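Local coordinates for endolysin (Clostridium phage phictp1, PDB 5A6S), which probably binds the bacterial cell wall, as the truncated wall-binding domain of a phage endolysin that presumably degrades the wall of its clostridial host, at residues 12-17 and 63-68; 43-48 and 70-75; 18-21 and 26-29. The protein carries 1 engineered substitution. All blocks are in the same frame, centred on the assembly; numbering follows the deposited sequence.

Contact 1. Residues 12-17 and 63-68; sequences DQRAAE and STRYTT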
loop_
_atom_site.group_PDB
_atom_site.type_symbol
_atom_site.label_atom_id
_atom_site.label_comp_id
_atom_site.label_asym_id
_atom_site.label_seq_id
_atom_site.Cartn_x
_atom_site.Cartn_y
_atom_site.Cartn_z
ATOM N N ASP B 12 1.243 -7.245 -1.144
ATOM C CA ASP B 12 2.703 -7.037 -0.989
ATOM C C ASP B 12 3.273 -5.720 -1.612
ATOM O O ASP B 12 4.308 -5.266 -1.178
ATOM C CB ASP B 12 3.456 -8.242 -1.599
ATOM C CG ASP B 12 3.165 -9.549 -0.833
ATOM O OD1 ASP B 12 2.862 -9.485 0.417
ATOM O OD2 ASP B 12 3.236 -10.623 -1.517
ATOM N N GLN B 13 2.632 -5.202 -2.619
ATOM C CA GLN B 13 2.992 -3.914 -3.208
ATOM C C GLN B 13 3.024 -2.829 -2.081
ATOM O O GLN B 13 3.928 -1.973 -2.073
ATOM C CB GLN B 13 2.151 -3.529 -4.329
ATOM C CG GLN B 13 2.620 -2.169 -4.935
ATOM C CD GLN B 13 1.833 -1.687 -6.105
ATOM O OE1 GLN B 13 0.765 -2.154 -6.384
ATOM N NE2 GLN B 13 2.344 -0.684 -6.752
ATOM N N ARG B 14 2.115 -2.938 -1.120
ATOM C CA ARG B 14 2.004 -1.949 -0.005
ATOM C C ARG B 14 3.282 -1.968 0.779
ATOM O O ARG B 14 3.882 -0.913 1.021
ATOM C CB ARG B 14 0.874 -2.322 0.910
ATOM C CG ARG B 14 -0.507 -2.386 0.213
ATOM C CD ARG B 14 -1.457 -3.121 1.142
ATOM N NE ARG B 14 -2.679 -3.553 0.435
ATOM C CZ ARG B 14 -3.541 -4.431 0.956
ATOM N NH1 ARG B 14 -3.348 -4.897 2.168
ATOM N NH2 ARG B 14 -4.628 -4.795 0.290
ATOM N N ALA B 15 3.707 -3.177 1.151
ATOM C CA ALA B 15 4.919 -3.369 1.879
ATOM C C ALA B 15 6.131 -2.953 1.072
ATOM O O ALA B 15 7.048 -2.336 1.652
ATOM C CB ALA B 15 5.062 -4.802 2.370
ATOM N N ALA B 16 6.121 -3.241 -0.229
ATOM C CA ALA B 16 7.291 -2.956 -1.084
ATOM C C ALA B 16 7.469 -1.419 -1.102
ATOM O O ALA B 16 8.605 -0.944 -1.032
ATOM C CB ALA B 16 7.122 -3.485 -2.474
ATOM N N GLU B 17 6.371 -0.671 -1.205
ATOM C CA GLU B 17 6.443 0.782 -1.208
ATOM C C GLU B 17 7.008 1.396 0.092
ATOM O O GLU B 17 7.742 2.351 -0.023
ATOM C CB GLU B 17 5.086 1.460 -1.624
ATOM C CG GLU B 17 4.477 1.135 -2.984
ATOM C CD GLU B 17 5.276 1.550 -4.241
ATOM O OE1 GLU B 17 6.246 2.338 -4.069
ATOM O OE2 GLU B 17 5.016 1.048 -5.407
ATOM N N SER B 63 4.476 -15.509 6.232
ATOM C CA SER B 63 3.467 -16.461 5.760
ATOM C C SER B 63 2.093 -15.834 5.544
ATOM O O SER B 63 1.236 -16.481 4.913
ATOM C CB SER B 63 3.368 -17.639 6.728
ATOM O OG SER B 63 2.760 -17.186 7.875
ATOM N N THR B 64 1.867 -14.581 5.989
ATOM C CA THR B 64 0.640 -13.840 5.584
ATOM C C THR B 64 1.012 -12.403 5.172
ATOM O O THR B 64 2.141 -11.977 5.366
ATOM C CB THR B 64 -0.354 -13.639 6.741
ATOM O OG1 THR B 64 0.183 -12.689 7.675
ATOM C CG2 THR B 64 -0.600 -14.922 7.498
ATOM N N ARG B 65 0.059 -11.691 4.584
ATOM C CA ARG B 65 0.347 -10.338 4.098
ATOM C C ARG B 65 0.797 -9.482 5.267
ATOM O O ARG B 65 1.613 -8.545 5.067
ATOM C CB ARG B 65 -0.871 -9.766 3.384
ATOM C CG ARG B 65 -2.086 -9.520 4.308
ATOM C CD ARG B 65 -3.313 -9.216 3.530
ATOM N NE ARG B 65 -3.591 -10.374 2.644
ATOM C CZ ARG B 65 -4.252 -10.318 1.507
ATOM N NH1 ARG B 65 -4.782 -9.182 1.043
ATOM N NH2 ARG B 65 -4.394 -11.437 0.777
ATOM N N TYR B 66 0.254 -9.776 6.452
ATOM C CA TYR B 66 0.510 -9.051 7.654
ATOM C C TYR B 66 1.898 -9.295 8.202
ATOM O O TYR B 66 2.594 -8.340 8.632
ATOM C CB TYR B 66 -0.523 -9.314 8.743
ATOM C CG TYR B 66 -1.964 -9.145 8.244
ATOM C CD1 TYR B 66 -2.506 -7.888 7.913
ATOM C CD2 TYR B 66 -2.783 -10.228 8.072
ATOM C CE1 TYR B 66 -3.815 -7.741 7.434
ATOM C CE2 TYR B 66 -4.059 -10.082 7.595
ATOM C CZ TYR B 66 -4.574 -8.840 7.303
ATOM O OH TYR B 66 -5.848 -8.770 6.887
ATOM N N THR B 67 2.356 -10.549 8.174
ATOM C CA THR B 67 3.699 -10.822 8.697
ATOM C C THR B 67 4.744 -10.359 7.650
ATOM O O THR B 67 5.838 -10.036 8.033
ATOM C CB THR B 67 3.883 -12.323 9.104
ATOM O OG1 THR B 67 3.579 -13.149 7.985
ATOM C CG2 THR B 67 3.012 -12.727 10.218
ATOM N N THR B 68 4.426 -10.351 6.362
ATOM C CA THR B 68 5.312 -9.781 5.353
ATOM C C THR B 68 5.513 -8.312 5.678
ATOM O O THR B 68 6.625 -7.827 5.718
ATOM C CB THR B 68 4.751 -9.986 3.968
ATOM O OG1 THR B 68 4.861 -11.404 3.604
ATOM C CG2 THR B 68 5.475 -9.167 2.990
HETATM O O HOH W 1 1.959 -7.677 2.472
HETATM O O HOH W 2 2.778 -11.712 1.891
#
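Asp12 and Thr68 meet at about a right angle where helix 11-23 faces the start of helix 65-77. The methyl of Thr68 does the touching: CG2 lies 3.7 Å from Asp12 OD1. Two waters bridge the same carboxylate oxygen to the other helix. One donates to Asp12 OD1 and to the backbone carbonyl of Arg65, 2.8 Å from the Arg65 O atom; the other donates to Asp12 OD1 at 2.7 Å and is hydrogen-bonded to Thr68 OG1, which also bonds to the backbone of Gly62. With CG2 anti to the backbone N (chi1 of OG1 -72°), Thr68 offers its methyl to helix 11-23 while its hydroxyl meets the water. One turn on, Ala15 CB, which points toward segment 63-68, is 4.4 Å from Thr68 CG2, a looser apolar touch; Ala15 also packs on Val45 and Val72.

At the outer margin the guanidinium groups of Arg14 and Arg65 approach, with Arg14 NH2 4.5 Å from Arg65 NH1 and near the plane of the Arg65 group. Both reach Asp21 of the second subunit by salt bridges from NH1, a shared carboxylate that probably offsets the closeness of the two positive groups. Arg14 also makes a cation-pi contact with Tyr18 of that subunit.

Helix 65-77 begins with a capping box: Thr67 N bonds to Thr64 OG1 (3.1 Å, 158°), and Thr64 N to Thr67 OG1 (3.0 Å, 170°). Since no direct hydrogen bond joins the two segments, their polar link is carried by water, and Asp12 OD1 is satisfied by two donors; the arginine pair makes the contact's edge part of the subunit interface.

Contact 2. Residues 43-48 and 70-75; sequences YAVGGN and QAVLDY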
loop_
_atom_site.group_PDB
_atom_site.type_symbol
_atom_site.label_atom_id
_atom_site.label_comp_id
_atom_site.label_asym_id
_atom_site.label_seq_id
_atom_site.Cartn_x
_atom_site.Cartn_y
_atom_site.Cartn_z
ATOM N N TYR B 43 15.755 -6.340 -3.887
ATOM C CA TYR B 43 14.931 -6.789 -2.807
ATOM C C TYR B 43 13.630 -7.271 -3.412
ATOM O O TYR B 43 13.112 -6.694 -4.382
ATOM C CB TYR B 43 14.639 -5.629 -1.884
ATOM C CG TYR B 43 15.755 -5.169 -1.049
ATOM C CD1 TYR B 43 16.669 -4.254 -1.534
ATOM C CD2 TYR B 43 15.919 -5.634 0.238
ATOM C CE1 TYR B 43 17.673 -3.780 -0.731
ATOM C CE2 TYR B 43 16.932 -5.162 1.038
ATOM C CZ TYR B 43 17.795 -4.223 0.525
ATOM O OH TYR B 43 18.801 -3.776 1.274
ATOM N N ALA B 44 13.139 -8.374 -2.870
ATOM C CA ALA B 44 11.792 -8.849 -3.181
ATOM C C ALA B 44 10.999 -8.845 -1.911
ATOM O O ALA B 44 11.516 -9.245 -0.873
ATOM C CB ALA B 44 11.817 -10.279 -3.698
ATOM N N VAL B 45 9.695 -8.532 -2.032
ATOM C CA VAL B 45 8.814 -8.476 -0.905
ATOM C C VAL B 45 7.611 -9.434 -1.109
ATOM O O VAL B 45 6.821 -9.264 -2.041
ATOM C CB VAL B 45 8.341 -7.031 -0.576
ATOM C CG1 VAL B 45 7.284 -7.067 0.523
ATOM C CG2 VAL B 45 9.517 -6.185 -0.074
ATOM N N GLY B 46 7.480 -10.393 -0.189
ATOM C CA GLY B 46 6.406 -11.335 -0.240
ATOM C C GLY B 46 6.736 -12.563 -1.073
ATOM O O GLY B 46 7.503 -12.482 -2.007
ATOM N N GLY B 47 6.097 -13.678 -0.735
ATOM C CA GLY B 47 6.091 -14.870 -1.599
ATOM C C GLY B 47 7.347 -15.673 -1.448
ATOM O O GLY B 47 7.911 -15.738 -0.351
ATOM N N ASN B 48 7.798 -16.306 -2.532
ATOM C CA ASN B 48 8.955 -17.202 -2.426
ATOM C C ASN B 48 9.994 -16.899 -3.476
ATOM O O ASN B 48 9.690 -16.352 -4.530
ATOM C CB ASN B 48 8.569 -18.724 -2.474
ATOM C CG ASN B 48 7.809 -19.070 -3.704
ATOM O OD1 ASN B 48 8.382 -19.431 -4.731
ATOM N ND2 ASN B 48 6.517 -18.862 -3.656
ATOM N N GLN B 70 5.164 -6.849 8.611
ATOM C CA GLN B 70 5.939 -6.746 9.843
ATOM C C GLN B 70 7.424 -6.948 9.581
ATOM O O GLN B 70 8.264 -6.266 10.136
ATOM C CB GLN B 70 5.422 -7.714 10.938
ATOM C CG GLN B 70 6.052 -7.505 12.315
ATOM C CD GLN B 70 5.805 -6.115 12.863
ATOM O OE1 GLN B 70 6.710 -5.257 13.003
ATOM N NE2 GLN B 70 4.602 -5.898 13.242
ATOM N N ALA B 71 7.747 -7.948 8.806
ATOM C CA ALA B 71 9.144 -8.211 8.469
ATOM C C ALA B 71 9.774 -7.016 7.721
ATOM O O ALA B 71 10.941 -6.724 7.891
ATOM C CB ALA B 71 9.189 -9.457 7.607
ATOM N N VAL B 72 9.026 -6.374 6.823
ATOM C CA VAL B 72 9.533 -5.179 6.176
ATOM C C VAL B 72 9.710 -4.033 7.196
ATOM O O VAL B 72 10.757 -3.381 7.196
ATOM C CB VAL B 72 8.668 -4.736 5.005
ATOM C CG1 VAL B 72 8.927 -3.282 4.627
ATOM C CG2 VAL B 72 8.838 -5.632 3.813
ATOM N N LEU B 73 8.778 -3.810 8.124
ATOM C CA LEU B 73 9.038 -2.774 9.100
ATOM C C LEU B 73 10.216 -3.106 10.008
ATOM O O LEU B 73 10.981 -2.215 10.373
ATOM C CB LEU B 73 7.808 -2.531 9.976
ATOM C CG LEU B 73 6.553 -2.066 9.291
ATOM C CD1 LEU B 73 5.382 -2.043 10.253
ATOM C CD2 LEU B 73 6.809 -0.677 8.694
ATOM N N ASP B 74 10.386 -4.367 10.371
ATOM C CA ASP B 74 11.530 -4.774 11.196
ATOM C C ASP B 74 12.861 -4.563 10.423
ATOM O O ASP B 74 13.881 -4.161 11.014
ATOM C CB ASP B 74 11.414 -6.252 11.574
ATOM C CG ASP B 74 10.345 -6.534 12.591
ATOM O OD1 ASP B 74 9.759 -5.613 13.186
ATOM O OD2 ASP B 74 10.051 -7.741 12.816
ATOM N N TYR B 75 12.862 -4.835 9.116
ATOM C CA TYR B 75 14.079 -4.636 8.294
ATOM C C TYR B 75 14.413 -3.133 8.317
ATOM O O TYR B 75 15.555 -2.745 8.539
ATOM C CB TYR B 75 13.846 -5.084 6.878
ATOM C CG TYR B 75 15.088 -5.060 6.027
ATOM C CD1 TYR B 75 15.448 -3.929 5.320
ATOM C CD2 TYR B 75 15.920 -6.177 5.950
ATOM C CE1 TYR B 75 16.628 -3.879 4.579
ATOM C CE2 TYR B 75 17.067 -6.157 5.169
ATOM C CZ TYR B 75 17.438 -4.999 4.534
ATOM O OH TYR B 75 18.569 -4.982 3.760
#
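Tyr43 and Tyr75 join strand 41-45 to helix 65-77 through their phenol ends, while Val45 and Val72 meet further along the same two elements. The tyrosine pair is the tight part. Tyr43 OH and Tyr75 OH are hydrogen-bonded at 2.8 Å, and either may be the donor. The Tyr75 hydroxyl arrives at the edge of the Tyr43 ring, in its plane, and Tyr43 CE2 comes within 3.5 Å of Tyr75 CZ. The ring planes stand at 79°, with centroids 5.5 Å apart, in an oblique pairing. For Tyr75 a first torsion of -173° sets CG anti to the backbone N, which lets the hydroxyl end reach Tyr43.

The valines are in ordinary van der Waals contact: Val72 CG2 sits against both Val45 methyls, 3.9 Å from Val45 CG1 and 4.0 Å from Val45 CG2. This pair is buried, with Leu19, Ala15 and Ile60 among its neighbours. The solvent side is that of Tyr75, which is partly exposed, although Leu19 and Ile60 pack on it.

The chemistry therefore divides by position. Methyl packing holds the helix over the parallel sheet in the interior, and a phenol-phenol hydrogen bond, supported by carbon contacts, ties the two elements where Tyr75 is partly exposed, although Tyr43 is buried.

Contact 3. Residues 18-21 and 26-29; sequences YLAD and PTIN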
loop_
_atom_site.group_PDB
_atom_site.type_symbol
_atom_site.label_atom_id
_atom_site.label_comp_id
_atom_site.label_asym_id
_atom_site.label_seq_id
_atom_site.Cartn_x
_atom_site.Cartn_y
_atom_site.Cartn_z
ATOM N N TYR B 18 6.694 0.887 1.294
ATOM C CA TYR B 18 7.353 1.312 2.499
ATOM C C TYR B 18 8.857 1.027 2.459
ATOM O O TYR B 18 9.654 1.875 2.840
ATOM C CB TYR B 18 6.779 0.589 3.731
ATOM C CG TYR B 18 5.392 1.100 4.174
ATOM C CD1 TYR B 18 5.245 2.361 4.732
ATOM C CD2 TYR B 18 4.296 0.283 4.150
ATOM C CE1 TYR B 18 3.989 2.862 5.105
ATOM C CE2 TYR B 18 3.058 0.734 4.574
ATOM C CZ TYR B 18 2.903 2.036 5.039
ATOM O OH TYR B 18 1.697 2.425 5.476
ATOM N N LEU B 19 9.239 -0.167 2.001
ATOM C CA LEU B 19 10.678 -0.432 1.881
ATOM C C LEU B 19 11.383 0.545 0.895
ATOM O O LEU B 19 12.482 1.058 1.175
ATOM C CB LEU B 19 10.891 -1.895 1.473
ATOM C CG LEU B 19 12.343 -2.370 1.406
ATOM C CD1 LEU B 19 13.014 -2.217 2.752
ATOM C CD2 LEU B 19 12.444 -3.819 0.886
ATOM N N ALA B 20 10.771 0.792 -0.247
ATOM C CA ALA B 20 11.323 1.729 -1.243
ATOM C C ALA B 20 11.385 3.190 -0.711
ATOM O O ALA B 20 12.279 3.992 -1.045
ATOM C CB ALA B 20 10.489 1.643 -2.469
ATOM N N ASP B 21 10.433 3.540 0.150
ATOM C CA ASP B 21 10.533 4.855 0.753
ATOM C C ASP B 21 11.795 4.902 1.624
ATOM O O ASP B 21 12.505 5.918 1.678
ATOM C CB ASP B 21 9.314 5.131 1.617
ATOM C CG ASP B 21 8.084 5.435 0.829
ATOM O OD1 ASP B 21 8.129 5.780 -0.386
ATOM O OD2 ASP B 21 6.987 5.500 1.466
ATOM N N PRO B 26 13.390 2.921 -6.509
ATOM C CA PRO B 26 12.161 2.540 -7.217
ATOM C C PRO B 26 11.572 1.186 -6.772
ATOM O O PRO B 26 12.239 0.383 -6.137
ATOM C CB PRO B 26 12.592 2.445 -8.668
ATOM C CG PRO B 26 13.940 3.102 -8.738
ATOM C CD PRO B 26 14.563 2.860 -7.396
ATOM N N THR B 27 10.347 0.921 -7.237
ATOM C CA THR B 27 9.745 -0.441 -7.132
ATOM C C THR B 27 9.455 -0.886 -8.525
ATOM O O THR B 27 9.317 -0.092 -9.438
ATOM C CB THR B 27 8.398 -0.418 -6.382
ATOM O OG1 THR B 27 7.454 0.407 -7.092
ATOM C CG2 THR B 27 8.606 0.114 -4.926
ATOM N N ILE B 28 9.323 -2.194 -8.700
ATOM C CA ILE B 28 8.892 -2.692 -9.967
ATOM C C ILE B 28 7.970 -3.902 -9.726
ATOM O O ILE B 28 8.244 -4.751 -8.848
ATOM C CB ILE B 28 10.113 -3.068 -10.866
ATOM C CG1 ILE B 28 9.659 -3.490 -12.258
ATOM C CG2 ILE B 28 10.879 -4.141 -10.145
ATOM C CD1 ILE B 28 10.724 -3.551 -13.391
ATOM N N ASN B 29 6.904 -3.946 -10.516
ATOM C CA ASN B 29 5.996 -5.088 -10.590
ATOM C C ASN B 29 6.750 -6.274 -11.238
ATOM O O ASN B 29 7.244 -6.136 -12.330
ATOM C CB ASN B 29 4.753 -4.747 -11.355
ATOM C CG ASN B 29 3.630 -5.790 -11.156
ATOM O OD1 ASN B 29 3.860 -7.039 -11.234
ATOM N ND2 ASN B 29 2.437 -5.284 -10.918
#
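The backbones of helix 11-23 and strand 27-29 approach at Ala20 and Pro26, whose CA atoms are 6.1 Å apart. Ala20 has helical backbone angles (phi -64°), whereas Thr27 is extended (phi -120°). No hydrogen bond crosses between 18-21 and 26-29; Pro26 and Ile28 make backbone hydrogen bonds to strand 3-7, whereas Thr27 makes its own with the chain of another protein, which also packs a basic side chain on Ala20.

Ala20 directs its CB at the strand, and the small side chain allows a close approach. Its methyl, Ala20 CB, meets Thr27 CG2 at 3.5 Å, tighter than usual for two carbons. A second touch, of Ala20 CB on the carbonyl oxygen of Pro26 (4.3 Å to Pro26 O), is much looser. The CB of Pro26 points away from the helix, and its side chain packs on Leu4 and Met1.

These two elements are the second half of a beta-alpha-beta unit: strand 3-7, helix 11-23 and strand 27-29, with the two strands parallel and adjacent in the sheet. Within its own chain, strand 27-29 is one of the two outermost strands of that sheet. Only residues 22-25 separate the segments, so the chain turns quickly from helix end to strand, and the contact between Ala20 and Thr27 lies beside that turn.

The first torsion of Thr27 (61°) seats OG1 between the backbone N and the carbonyl carbon and leaves CG2 beside the N, anti to the carbonyl carbon. That rotation divides the residue's work: the methyl packs on the helix, while the hydroxyl is hydrogen-bonded to Glu17 OE2, from the helix turn before Ala20.

Contacts 1 and 2 lie close together, their centres about 6 Å apart, and both use helix 65-77; along the chain their segments alternate. Contact 3 sits about 12 Å from contact 1 and about 11 Å from contact 2, between centres; it is nested within the loop that contact 1 closes, and it closes before contact 2 opens. Contacts 1 and 3 share helix 11-23. Leu19, from 18-21, packs on Val45, Val72, Tyr43 and Tyr75, connecting contacts 2 and 3. Contact 1 joins the two helices to each other, and contacts 2 and 3 join one helix each to the same four-stranded parallel sheet. Each touches the second subunit, so the fold's core packing lies next to the subunit interface.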